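Local coordinates for acyl-CoA dehydrogenase family protein (Porphyromonas gingivalis, PDB 2OKU) that is the C-terminal helical domain of a probable FAD-dependent acyl-CoA dehydrogenase, an enzyme expected to oxidise acyl-CoA thioesters, at residues A[46-51]-A[108-113]; A[69-74]-A[104-109]. One frame throughout, in Å; residues are numbered along the deposited sequence.

Both contacts seat helix 92-115 against its neighbours, the consecutive helices 32-53 and 58-87, so that the three helices pack together. Contact 1 joins it to 32-53, running the same way along the chain, and contact 2 joins it to 58-87, running the opposite way. They share Ile109, and their centres lie about 8 Å apart. They also meet directly: Leu48 CD2 is 3.9 Å from the selenium atom SE of Met71, a selenomethionine, and Ile49 CD1 is 3.7 Å from Thr72 OG1. The second subunit does not touch contact 1, whereas contact 2 reaches the dimer interface through segment 69-74, His74 among its residues.

Contact 1: residues A[46-51]-A[108-113]; sequences EALIAF and KIDSYV
Leu48 reaches across from helix 32-53 to touch Ile109, Asp110 and Val113 of helix 92-115. Its CB lies 4.0 Å from OD1 of Asp110, and with CG anti to the backbone N (chi1 -171°) the fork is carried on toward the other helix. CG comes beside Val113 CG1, and there the branches part. CD1 rests against Asp110 OD1 at 3.4 Å and against Val113 CG1 at 3.7 Å, while CD2 packs on the CG2 methyl of Ile109 at 3.8 Å, the two side chains meeting at about a right angle. A forked leucine suits this place because its two methyls can serve different neighbours. The beta-branched Ile109 and Val113 offer methyls close to their own backbone, where a long side chain from the partner can reach them. Asp110 is buried, its charge probably balanced chiefly by Arg114, which forms a salt bridge with OD1. A turn after Leu48, Phe51 and Val113 pass alongside each other, pointing in opposite directions, with Phe51 CE2 3.5 Å from the carbonyl O of Val113 and CD2 4.1 Å from its CG1. No hydrogen bond links the two segments, and their axes stand 10.8 Å apart at 20°, so side chains bridge the gap. Such a nearly parallel pair, with helix 58-87 between them in sequence, belongs to the all-helical C-terminal domain of the acyl-CoA dehydrogenase family.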
ATOM      1  N   GLU A  46       3.877 -16.336   6.357  1.00 19.97           N
ATOM      2  CA  GLU A  46       3.933 -17.779   6.173  1.00 20.67           C
ATOM      3  C   GLU A  46       3.909 -18.478   7.526  1.00 20.08           C
ATOM      4  O   GLU A  46       3.215 -19.471   7.691  1.00 19.50           O
ATOM      5  CB  GLU A  46       5.204 -18.169   5.402  1.00 20.37           C
ATOM      6  CG  GLU A  46       5.385 -19.673   5.159  1.00 21.67           C
ATOM      7  CD  GLU A  46       6.643 -19.976   4.388  1.00 21.74           C
ATOM      8  OE1 GLU A  46       7.738 -19.636   4.897  1.00 23.62           O
ATOM      9  OE2 GLU A  46       6.527 -20.518   3.275  1.00 22.65           O
ATOM     10  N   ALA A  47       4.701 -17.973   8.468  1.00 20.66           N
ATOM     11  CA  ALA A  47       4.817 -18.603   9.788  1.00 20.81           C
ATOM     12  C   ALA A  47       3.488 -18.537  10.525  1.00 20.45           C
ATOM     13  O   ALA A  47       3.091 -19.504  11.152  1.00 21.10           O
ATOM     14  CB  ALA A  47       5.919 -17.957  10.618  1.00 20.93           C
ATOM     15  N   LEU A  48       2.792 -17.409  10.439  1.00 20.10           N
ATOM     16  CA  LEU A  48       1.489 -17.260  11.131  1.00 20.34           C
ATOM     17  C   LEU A  48       0.418 -18.167  10.512  1.00 20.36           C
ATOM     18  O   LEU A  48      -0.368 -18.781  11.220  1.00 19.94           O
ATOM     19  CB  LEU A  48       1.009 -15.806  11.129  1.00 20.12           C
ATOM     20  CG  LEU A  48      -0.209 -15.554  12.022  1.00 20.31           C
ATOM     21  CD1 LEU A  48       0.169 -15.752  13.511  1.00 18.57           C
ATOM     22  CD2 LEU A  48      -0.795 -14.143  11.780  1.00 20.90           C
ATOM     23  N   ILE A  49       0.418 -18.269   9.181  1.00 20.75           N
ATOM     24  CA  ILE A  49      -0.482 -19.202   8.504  1.00 21.23           C
ATOM     25  C   ILE A  49      -0.236 -20.624   9.004  1.00 21.50           C
ATOM     26  O   ILE A  49      -1.203 -21.312   9.337  1.00 21.94           O
ATOM     27  CB  ILE A  49      -0.325 -19.127   6.967  1.00 20.73           C
ATOM     28  CG1 ILE A  49      -0.860 -17.770   6.500  1.00 21.42           C
ATOM     29  CG2 ILE A  49      -1.050 -20.328   6.267  1.00 20.39           C
ATOM     30  CD1 ILE A  49      -0.437 -17.334   5.061  1.00 21.21           C
ATOM     31  N   ALA A  50       1.042 -21.038   9.070  1.00 21.67           N
ATOM     32  CA  ALA A  50       1.437 -22.364   9.606  1.00 22.24           C
ATOM     33  C   ALA A  50       0.995 -22.556  11.049  1.00 22.18           C
ATOM     34  O   ALA A  50       0.511 -23.636  11.414  1.00 22.73           O
ATOM     35  CB  ALA A  50       2.950 -22.585   9.490  1.00 21.43           C
ATOM     36  N   PHE A  51       1.180 -21.528  11.867  1.00 22.14           N
ATOM     37  CA  PHE A  51       0.732 -21.558  13.263  1.00 23.39           C
ATOM     38  C   PHE A  51      -0.749 -21.956  13.369  1.00 23.92           C
ATOM     39  O   PHE A  51      -1.121 -22.772  14.228  1.00 24.69           O
ATOM     40  CB  PHE A  51       1.010 -20.221  13.966  1.00 23.58           C
ATOM     41  CG  PHE A  51       0.379 -20.107  15.321  1.00 22.96           C
ATOM     42  CD1 PHE A  51       1.035 -20.590  16.444  1.00 25.53           C
ATOM     43  CD2 PHE A  51      -0.877 -19.553  15.471  1.00 23.43           C
ATOM     44  CE1 PHE A  51       0.442 -20.504  17.718  1.00 26.08           C
ATOM     45  CE2 PHE A  51      -1.472 -19.455  16.718  1.00 24.89           C
ATOM     46  CZ  PHE A  51      -0.821 -19.923  17.844  1.00 25.90           C
ATOM     47  N   LYS A 108       0.189  -6.441  15.040  1.00 19.32           N
ATOM     48  CA  LYS A 108      -1.108  -6.511  15.729  1.00 20.24           C
ATOM     49  C   LYS A 108      -1.820  -7.854  15.430  1.00 19.00           C
ATOM     50  O   LYS A 108      -2.327  -8.540  16.329  1.00 18.06           O
ATOM     51  CB  LYS A 108      -1.994  -5.343  15.294  1.00 21.16           C
ATOM     52  CG  LYS A 108      -1.579  -3.932  15.796  1.00 22.28           C
ATOM     53  CD  LYS A 108      -2.482  -2.925  15.076  1.00 24.53           C
ATOM     54  CE  LYS A 108      -2.118  -1.517  15.335  1.00 27.27           C
ATOM     55  NZ  LYS A 108      -3.040  -0.574  14.637  1.00 28.39           N
ATOM     56  N   ILE A 109      -1.790  -8.243  14.166  1.00 18.85           N
ATOM     57  CA  ILE A 109      -2.401  -9.496  13.735  1.00 19.05           C
ATOM     58  C   ILE A 109      -1.656 -10.679  14.341  1.00 19.03           C
ATOM     59  O   ILE A 109      -2.265 -11.558  14.937  1.00 18.42           O
ATOM     60  CB  ILE A 109      -2.447  -9.662  12.204  1.00 17.84           C
ATOM     61  CG1 ILE A 109      -3.295  -8.572  11.529  1.00 19.01           C
ATOM     62  CG2 ILE A 109      -2.981 -11.092  11.860  1.00 19.33           C
ATOM     63  CD1 ILE A 109      -3.069  -8.408   9.997  1.00 20.26           C
ATOM     64  N   ASP A 110      -0.335 -10.708  14.179  1.00 19.49           N
ATOM     65  CA  ASP A 110       0.479 -11.810  14.714  1.00 19.62           C
ATOM     66  C   ASP A 110       0.264 -12.028  16.240  1.00 19.53           C
ATOM     67  O   ASP A 110       0.054 -13.144  16.683  1.00 19.67           O
ATOM     68  CB  ASP A 110       1.959 -11.521  14.439  1.00 20.09           C
ATOM     69  CG  ASP A 110       2.831 -12.697  14.764  1.00 21.54           C
ATOM     70  OD1 ASP A 110       2.818 -13.653  13.996  1.00 23.24           O
ATOM     71  OD2 ASP A 110       3.522 -12.647  15.790  1.00 22.12           O
ATOM     72  N   SER A 111       0.312 -10.944  17.002  1.00 20.02           N
ATOM     73  CA  SER A 111       0.091 -10.946  18.455  1.00 20.78           C
ATOM     74  C   SER A 111      -1.305 -11.494  18.833  1.00 20.96           C
ATOM     75  O   SER A 111      -1.430 -12.394  19.665  1.00 20.18           O
ATOM     76  CB  SER A 111       0.319  -9.532  18.993  1.00 21.32           C
ATOM     77  OG  SER A 111       0.071  -9.477  20.390  1.00 27.84           O
ATOM     78  N   TYR A 112      -2.332 -10.971  18.173  1.00 20.50           N
ATOM     79  CA  TYR A 112      -3.699 -11.416  18.388  1.00 20.37           C
ATOM     80  C   TYR A 112      -3.900 -12.886  18.093  1.00 19.78           C
ATOM     81  O   TYR A 112      -4.418 -13.620  18.923  1.00 19.25           O
ATOM     82  CB  TYR A 112      -4.701 -10.587  17.562  1.00 20.95           C
ATOM     83  CG  TYR A 112      -6.120 -11.146  17.724  1.00 20.61           C
ATOM     84  CD1 TYR A 112      -6.920 -10.733  18.781  1.00 21.16           C
ATOM     85  CD2 TYR A 112      -6.613 -12.084  16.851  1.00 21.11           C
ATOM     86  CE1 TYR A 112      -8.209 -11.246  18.964  1.00 23.46           C
ATOM     87  CE2 TYR A 112      -7.912 -12.604  17.004  1.00 21.50           C
ATOM     88  CZ  TYR A 112      -8.694 -12.168  18.076  1.00 23.06           C
ATOM     89  OH  TYR A 112      -9.965 -12.666  18.248  1.00 22.79           O
ATOM     90  N   VAL A 113      -3.491 -13.317  16.901  1.00 20.32           N
ATOM     91  CA  VAL A 113      -3.676 -14.704  16.470  1.00 20.37           C
ATOM     92  C   VAL A 113      -2.923 -15.694  17.353  1.00 21.23           C
ATOM     93  O   VAL A 113      -3.459 -16.761  17.718  1.00 21.35           O
ATOM     94  CB  VAL A 113      -3.305 -14.877  14.982  1.00 19.37           C
ATOM     95  CG1 VAL A 113      -3.296 -16.365  14.568  1.00 19.19           C
ATOM     96  CG2 VAL A 113      -4.272 -14.041  14.127  1.00 19.23           C
TER

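Contact 2: residues A[69-74]-A[104-109]; sequences VEMTAH and AEQEKI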
ATOM      1  N   VAL A  69      -5.474 -13.521   5.444  1.00 19.36           N
ATOM      2  CA  VAL A  69      -5.509 -12.730   4.214  1.00 19.10           C
ATOM      3  C   VAL A  69      -4.808 -11.362   4.420  1.00 19.26           C
ATOM      4  O   VAL A  69      -3.899 -10.997   3.665  1.00 19.20           O
ATOM      5  CB  VAL A  69      -6.934 -12.512   3.677  1.00 18.43           C
ATOM      6  CG1 VAL A  69      -6.895 -11.532   2.482  1.00 18.53           C
ATOM      7  CG2 VAL A  69      -7.625 -13.834   3.295  1.00 17.29           C
ATOM      8  N   GLU A  70      -5.212 -10.622   5.451  1.00 19.74           N
ATOM      9  CA  GLU A  70      -4.606  -9.336   5.756  1.00 21.07           C
ATOM     10  C   GLU A  70      -3.097  -9.416   5.983  1.00 19.85           C
ATOM     11  O   GLU A  70      -2.348  -8.581   5.484  1.00 19.27           O
ATOM     12  CB  GLU A  70      -5.251  -8.728   6.983  1.00 22.02           C
ATOM     13  CG  GLU A  70      -6.668  -8.298   6.770  1.00 25.25           C
ATOM     14  CD  GLU A  70      -7.247  -7.753   8.075  1.00 28.72           C
ATOM     15  OE1 GLU A  70      -6.556  -6.889   8.720  1.00 34.75           O
ATOM     16  OE2 GLU A  70      -8.356  -8.198   8.434  1.00 36.68           O
HETATM   17  N   MSE A  71      -2.676 -10.430   6.739  1.00 19.78           N
HETATM   18  CA  MSE A  71      -1.275 -10.653   7.042  1.00 20.20           C
HETATM   19  C   MSE A  71      -0.487 -10.782   5.731  1.00 19.80           C
HETATM   20  O   MSE A  71       0.597 -10.199   5.553  1.00 20.77           O
HETATM   21  CB  MSE A  71      -1.143 -11.923   7.896  1.00 20.45           C
HETATM   22  CG  MSE A  71       0.236 -12.159   8.435  1.00 22.68           C
HETATM   23 SE   MSE A  71       0.536 -10.939   9.988  1.00 29.99          SE
HETATM   24  CE  MSE A  71       2.405 -11.529  10.353  1.00 23.72           C
ATOM     25  N   THR A  72      -1.059 -11.524   4.789  1.00 18.62           N
ATOM     26  CA  THR A  72      -0.466 -11.681   3.483  1.00 18.24           C
ATOM     27  C   THR A  72      -0.473 -10.391   2.661  1.00 18.12           C
ATOM     28  O   THR A  72       0.536 -10.070   2.008  1.00 18.16           O
ATOM     29  CB  THR A  72      -1.169 -12.843   2.700  1.00 18.69           C
ATOM     30  OG1 THR A  72      -1.089 -14.060   3.476  1.00 19.79           O
ATOM     31  CG2 THR A  72      -0.493 -13.044   1.346  1.00 18.53           C
ATOM     32  N   ALA A  73      -1.611  -9.700   2.649  1.00 18.17           N
ATOM     33  CA  ALA A  73      -1.795  -8.441   1.935  1.00 18.63           C
ATOM     34  C   ALA A  73      -0.707  -7.423   2.307  1.00 18.75           C
ATOM     35  O   ALA A  73      -0.136  -6.740   1.436  1.00 19.43           O
ATOM     36  CB  ALA A  73      -3.209  -7.857   2.211  1.00 19.27           C
ATOM     37  N   HIS A  74      -0.381  -7.315   3.594  1.00 18.68           N
ATOM     38  CA  HIS A  74       0.656  -6.355   4.010  1.00 18.94           C
ATOM     39  C   HIS A  74       1.993  -6.632   3.315  1.00 19.51           C
ATOM     40  O   HIS A  74       2.665  -5.698   2.822  1.00 19.58           O
ATOM     41  CB  HIS A  74       0.804  -6.303   5.541  1.00 18.68           C
ATOM     42  CG  HIS A  74      -0.405  -5.764   6.218  1.00 18.24           C
ATOM     43  ND1 HIS A  74      -0.896  -4.507   5.946  1.00 17.81           N
ATOM     44  CD2 HIS A  74      -1.248  -6.319   7.115  1.00 19.99           C
ATOM     45  CE1 HIS A  74      -2.014  -4.325   6.631  1.00 18.91           C
ATOM     46  NE2 HIS A  74      -2.229  -5.396   7.377  1.00 18.20           N
ATOM     47  N   ALA A 104       3.497  -2.519  11.454  1.00 18.63           N
ATOM     48  CA  ALA A 104       2.633  -2.326  12.612  1.00 18.45           C
ATOM     49  C   ALA A 104       1.392  -3.212  12.542  1.00 18.49           C
ATOM     50  O   ALA A 104       1.052  -3.904  13.504  1.00 18.15           O
ATOM     51  CB  ALA A 104       2.243  -0.862  12.765  1.00 18.08           C
ATOM     52  N   GLU A 105       0.740  -3.226  11.387  1.00 18.36           N
ATOM     53  CA  GLU A 105      -0.478  -3.993  11.244  1.00 18.60           C
ATOM     54  C   GLU A 105      -0.224  -5.484  11.299  1.00 18.03           C
ATOM     55  O   GLU A 105      -0.995  -6.196  11.937  1.00 18.60           O
ATOM     56  CB  GLU A 105      -1.255  -3.579   9.980  1.00 18.80           C
ATOM     57  CG  GLU A 105      -1.763  -2.123   9.956  1.00 20.80           C
ATOM     58  CD  GLU A 105      -2.626  -1.795  11.168  1.00 23.88           C
ATOM     59  OE1 GLU A 105      -3.615  -2.485  11.389  1.00 23.31           O
ATOM     60  OE2 GLU A 105      -2.272  -0.890  11.928  1.00 26.19           O
ATOM     61  N   GLN A 106       0.883  -5.951  10.717  1.00 17.77           N
ATOM     62  CA  GLN A 106       1.264  -7.348  10.814  1.00 18.96           C
ATOM     63  C   GLN A 106       1.516  -7.755  12.281  1.00 18.44           C
ATOM     64  O   GLN A 106       1.167  -8.845  12.702  1.00 17.51           O
ATOM     65  CB  GLN A 106       2.516  -7.645  10.002  1.00 18.84           C
ATOM     66  CG  GLN A 106       2.279  -7.929   8.528  1.00 19.69           C
ATOM     67  CD  GLN A 106       3.409  -8.765   7.941  1.00 21.43           C
ATOM     68  OE1 GLN A 106       4.568  -8.658   8.370  1.00 20.10           O
ATOM     69  NE2 GLN A 106       3.081  -9.596   6.941  1.00 19.04           N
ATOM     70  N   GLU A 107       2.127  -6.862  13.046  1.00 19.00           N
ATOM     71  CA  GLU A 107       2.445  -7.155  14.430  1.00 19.08           C
ATOM     72  C   GLU A 107       1.155  -7.316  15.265  1.00 18.47           C
ATOM     73  O   GLU A 107       1.033  -8.235  16.050  1.00 19.47           O
ATOM     74  CB  GLU A 107       3.338  -6.060  15.005  1.00 19.24           C
ATOM     75  CG  GLU A 107       3.725  -6.227  16.455  1.00 20.78           C
ATOM     76  CD  GLU A 107       4.280  -7.591  16.864  1.00 25.09           C
ATOM     77  OE1 GLU A 107       5.089  -8.178  16.116  1.00 22.79           O
ATOM     78  OE2 GLU A 107       3.948  -8.052  17.986  1.00 26.65           O
ATOM     79  N   LYS A 108       0.189  -6.441  15.040  1.00 19.32           N
ATOM     80  CA  LYS A 108      -1.108  -6.511  15.729  1.00 20.24           C
ATOM     81  C   LYS A 108      -1.820  -7.854  15.430  1.00 19.00           C
ATOM     82  O   LYS A 108      -2.327  -8.540  16.329  1.00 18.06           O
ATOM     83  CB  LYS A 108      -1.994  -5.343  15.294  1.00 21.16           C
ATOM     84  CG  LYS A 108      -1.579  -3.932  15.796  1.00 22.28           C
ATOM     85  CD  LYS A 108      -2.482  -2.925  15.076  1.00 24.53           C
ATOM     86  CE  LYS A 108      -2.118  -1.517  15.335  1.00 27.27           C
ATOM     87  NZ  LYS A 108      -3.040  -0.574  14.637  1.00 28.39           N
ATOM     88  N   ILE A 109      -1.790  -8.243  14.166  1.00 18.85           N
ATOM     89  CA  ILE A 109      -2.401  -9.496  13.735  1.00 19.05           C
ATOM     90  C   ILE A 109      -1.656 -10.679  14.341  1.00 19.03           C
ATOM     91  O   ILE A 109      -2.265 -11.558  14.937  1.00 18.42           O
ATOM     92  CB  ILE A 109      -2.447  -9.662  12.204  1.00 17.84           C
ATOM     93  CG1 ILE A 109      -3.295  -8.572  11.529  1.00 19.01           C
ATOM     94  CG2 ILE A 109      -2.981 -11.092  11.860  1.00 19.33           C
ATOM     95  CD1 ILE A 109      -3.069  -8.408   9.997  1.00 20.26           C
TER
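This is a buried antiparallel pairing of helices 58-87 and 92-115 near the centre of the chain, in which one side-chain amide reaches a backbone carbonyl through mixed packing of Met71 (a selenomethionine), His74, Gln106 and Ile109. The Gln106 amide donates from NE2 to the carbonyl O of Met71 at 2.9 Å, with an N-H...O angle of 159°. The oxygen lies in the amide plane, while the donor is tilted 25° from the carbonyl plane. NE2 also bonds to the Met41 carbonyl of helix 32-53, so a glutamine, with two N-H groups, suits a site facing two helices. The axes of segments 69-74 and 104-109 approach to 9.4 Å at 156°, in consecutive up-and-down members of the helical bundle of this C-terminal domain. Met71 runs across Gln106 at about a right angle, and the fold at its second torsion puts SE 3.5 Å from Gln106 O and 3.9 Å from Ile109 CB. Its length lets SE reach the Gln106 backbone and Ile109 together. His74 is covered on one face by Glu105, with Glu105 CB 3.3 Å from His74 NE2, and the CD1 methyl of Ile109 meets the ring edge in its plane. That methyl also touches Glu70 CB at 3.7 Å. The ring's ND1 is hydrogen-bonded to Tyr98 OH of the second subunit, while the Glu105 carboxylate turns away to a salt bridge with Lys108.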